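Local coordinates for protein enzyme subtilase SubTY from Bacillus sp. TY145 (Bacillus sp., PDB 5FFN) that probably hydrolyses peptide bonds in proteins as a subtilisin-like serine endopeptidase of the subtilase family, at residues V38-L43 against A98-Y103. Sequence-based numbering, arbitrary orientation.
Sequences VYTSHL and AKLWAY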
loop_
_atom_site.group_PDB
_atom_site.type_symbol
_atom_site.label_atom_id
_atom_site.label_comp_id
_atom_site.label_asym_id
_atom_site.label_seq_id
_atom_site.Cartn_x
_atom_site.Cartn_y
_atom_site.Cartn_z
ATOM N N VAL A 38 0.686 2.657 14.215
ATOM C CA VAL A 38 2.025 2.061 14.183
ATOM C C VAL A 38 2.540 1.939 15.638
ATOM O O VAL A 38 2.376 2.866 16.448
ATOM C CB VAL A 38 3.024 2.927 13.336
ATOM C CG1 VAL A 38 4.443 2.368 13.378
ATOM C CG2 VAL A 38 2.543 3.080 11.917
ATOM N N TYR A 39 3.078 0.765 15.923
ATOM C CA TYR A 39 3.777 0.498 17.175
ATOM C C TYR A 39 5.162 1.144 17.085
ATOM O O TYR A 39 6.171 0.487 16.765
ATOM C CB TYR A 39 3.835 -1.010 17.397
ATOM C CG TYR A 39 4.622 -1.402 18.644
ATOM C CD1 TYR A 39 4.513 -0.645 19.806
ATOM C CD2 TYR A 39 5.502 -2.493 18.634
ATOM C CE1 TYR A 39 5.254 -0.968 20.958
ATOM C CE2 TYR A 39 6.233 -2.837 19.780
ATOM C CZ TYR A 39 6.105 -2.059 20.939
ATOM O OH TYR A 39 6.820 -2.344 22.110
ATOM N N THR A 40 5.172 2.439 17.351
ATOM C CA THR A 40 6.333 3.299 17.188
ATOM C C THR A 40 7.486 2.942 18.162
ATOM O O THR A 40 8.601 3.410 17.963
ATOM C CB THR A 40 5.970 4.816 17.330
ATOM O OG1 THR A 40 5.454 5.090 18.641
ATOM C CG2 THR A 40 4.913 5.279 16.262
ATOM N N SER A 41 7.193 2.125 19.180
ATOM C CA SER A 41 8.187 1.689 20.164
ATOM C C SER A 41 8.792 0.337 19.812
ATOM O O SER A 41 9.570 -0.238 20.584
ATOM C CB SER A 41 7.542 1.626 21.561
ATOM O OG SER A 41 7.326 2.934 22.041
ATOM N N HIS A 42 8.448 -0.204 18.639
ATOM C CA HIS A 42 9.148 -1.365 18.139
ATOM C C HIS A 42 10.639 -0.964 18.072
ATOM O O HIS A 42 10.973 0.188 17.749
ATOM C CB HIS A 42 8.633 -1.729 16.747
ATOM C CG HIS A 42 9.038 -3.077 16.269
ATOM N ND1 HIS A 42 10.341 -3.396 15.953
ATOM C CD2 HIS A 42 8.307 -4.180 16.014
ATOM C CE1 HIS A 42 10.391 -4.643 15.547
ATOM N NE2 HIS A 42 9.163 -5.134 15.541
ATOM N N LEU A 43 11.514 -1.915 18.385
ATOM C CA LEU A 43 12.952 -1.657 18.426
ATOM C C LEU A 43 13.486 -1.154 17.089
ATOM O O LEU A 43 14.362 -0.316 17.040
ATOM C CB LEU A 43 13.690 -2.912 18.827
ATOM C CG LEU A 43 13.727 -3.201 20.328
ATOM C CD1 LEU A 43 14.392 -4.518 20.547
ATOM C CD2 LEU A 43 14.465 -2.106 21.051
ATOM N N ALA A 98 14.647 7.962 7.041
ATOM C CA ALA A 98 13.431 8.800 6.919
ATOM C C ALA A 98 12.726 8.835 8.272
ATOM O O ALA A 98 12.932 7.953 9.110
ATOM C CB ALA A 98 12.481 8.262 5.824
ATOM N N LYS A 99 11.905 9.852 8.468
ATOM C CA LYS A 99 11.088 9.965 9.670
ATOM C C LYS A 99 9.628 9.614 9.353
ATOM O O LYS A 99 9.187 9.735 8.231
ATOM C CB LYS A 99 11.195 11.345 10.261
ATOM C CG LYS A 99 12.570 11.615 10.896
ATOM C CD LYS A 99 12.921 10.716 12.067
ATOM C CE LYS A 99 14.360 11.097 12.554
ATOM N NZ LYS A 99 14.740 10.344 13.788
ATOM N N LEU A 100 8.919 9.229 10.404
ATOM C CA LEU A 100 7.581 8.659 10.298
ATOM C C LEU A 100 6.543 9.630 10.842
ATOM O O LEU A 100 6.698 10.214 11.924
ATOM C CB LEU A 100 7.541 7.289 10.977
ATOM C CG LEU A 100 6.181 6.642 11.221
ATOM C CD1 LEU A 100 5.534 6.198 9.892
ATOM C CD2 LEU A 100 6.271 5.459 12.117
ATOM N N TRP A 101 5.480 9.839 10.066
ATOM C CA TRP A 101 4.267 10.438 10.604
ATOM C C TRP A 101 3.223 9.299 10.639
ATOM O O TRP A 101 2.700 8.866 9.589
ATOM C CB TRP A 101 3.783 11.623 9.800
ATOM C CG TRP A 101 4.655 12.904 9.734
ATOM C CD1 TRP A 101 5.859 13.114 10.342
ATOM C CD2 TRP A 101 4.322 14.121 9.076
ATOM N NE1 TRP A 101 6.302 14.389 10.099
ATOM C CE2 TRP A 101 5.378 15.039 9.330
ATOM C CE3 TRP A 101 3.227 14.551 8.291
ATOM C CZ2 TRP A 101 5.394 16.310 8.805
ATOM C CZ3 TRP A 101 3.247 15.830 7.785
ATOM C CH2 TRP A 101 4.326 16.716 8.068
ATOM N N ALA A 102 2.914 8.819 11.840
ATOM C CA ALA A 102 2.041 7.659 12.006
ATOM C C ALA A 102 0.622 8.169 12.232
ATOM O O ALA A 102 0.309 8.650 13.310
ATOM C CB ALA A 102 2.501 6.772 13.148
ATOM N N TYR A 103 -0.217 8.104 11.189
ATOM C CA TYR A 103 -1.593 8.615 11.267
ATOM C C TYR A 103 -2.556 7.449 11.232
ATOM O O TYR A 103 -2.620 6.718 10.246
ATOM C CB TYR A 103 -1.891 9.543 10.112
ATOM C CG TYR A 103 -1.333 10.940 10.186
ATOM C CD1 TYR A 103 -0.281 11.300 11.050
ATOM C CD2 TYR A 103 -1.831 11.924 9.331
ATOM C CE1 TYR A 103 0.227 12.602 11.058
ATOM C CE2 TYR A 103 -1.344 13.220 9.356
ATOM C CZ TYR A 103 -0.285 13.546 10.232
ATOM O OH TYR A 103 0.182 14.857 10.200
#
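Val38 meets both Leu100 and Ala102 with an apolar surface, and each of its methyls has its own partner. With CG1 anti to the backbone N (chi1 176°), that methyl reaches tip to tip toward Leu100 CD2, 3.8 Å away, while Val38 CG2 and CB both rest against Ala102 CB, each 3.9 Å from it. A short forked side chain suits this spot, because it touches two residues of the strand. The backbone of Val38 hydrogen-bonds to Cys66, and Tyr39 N to Thr74 OG1. Tyr39 is the centre of an inverse gamma turn, closed by a weak bond from Thr40 N to Val38 O, and it opens a type I turn to His42, whose N bonds to Tyr39 O at 3.0 Å. Thr40, within the type I turn, suits its place by having two unlike branches: CG2 faces the strand, 4.2 Å from Ala102 CB and 4.4 Å from Leu100 CD2, while OG1 turns to the other side. Leu100 and Ala102, two apart in strand 99-104, point to the same face: the leucine, branched at CG, reaches across to the valine, and the small alanine lets Val38 come close to the backbone. Trp101 and Tyr103 pack on helix 114-131 instead. The loop following parallel strand 29-35 thus folds over one face of the neighbouring strand, near the probable Ser-His-Asp triad, as in the alpha/beta subtilisin fold.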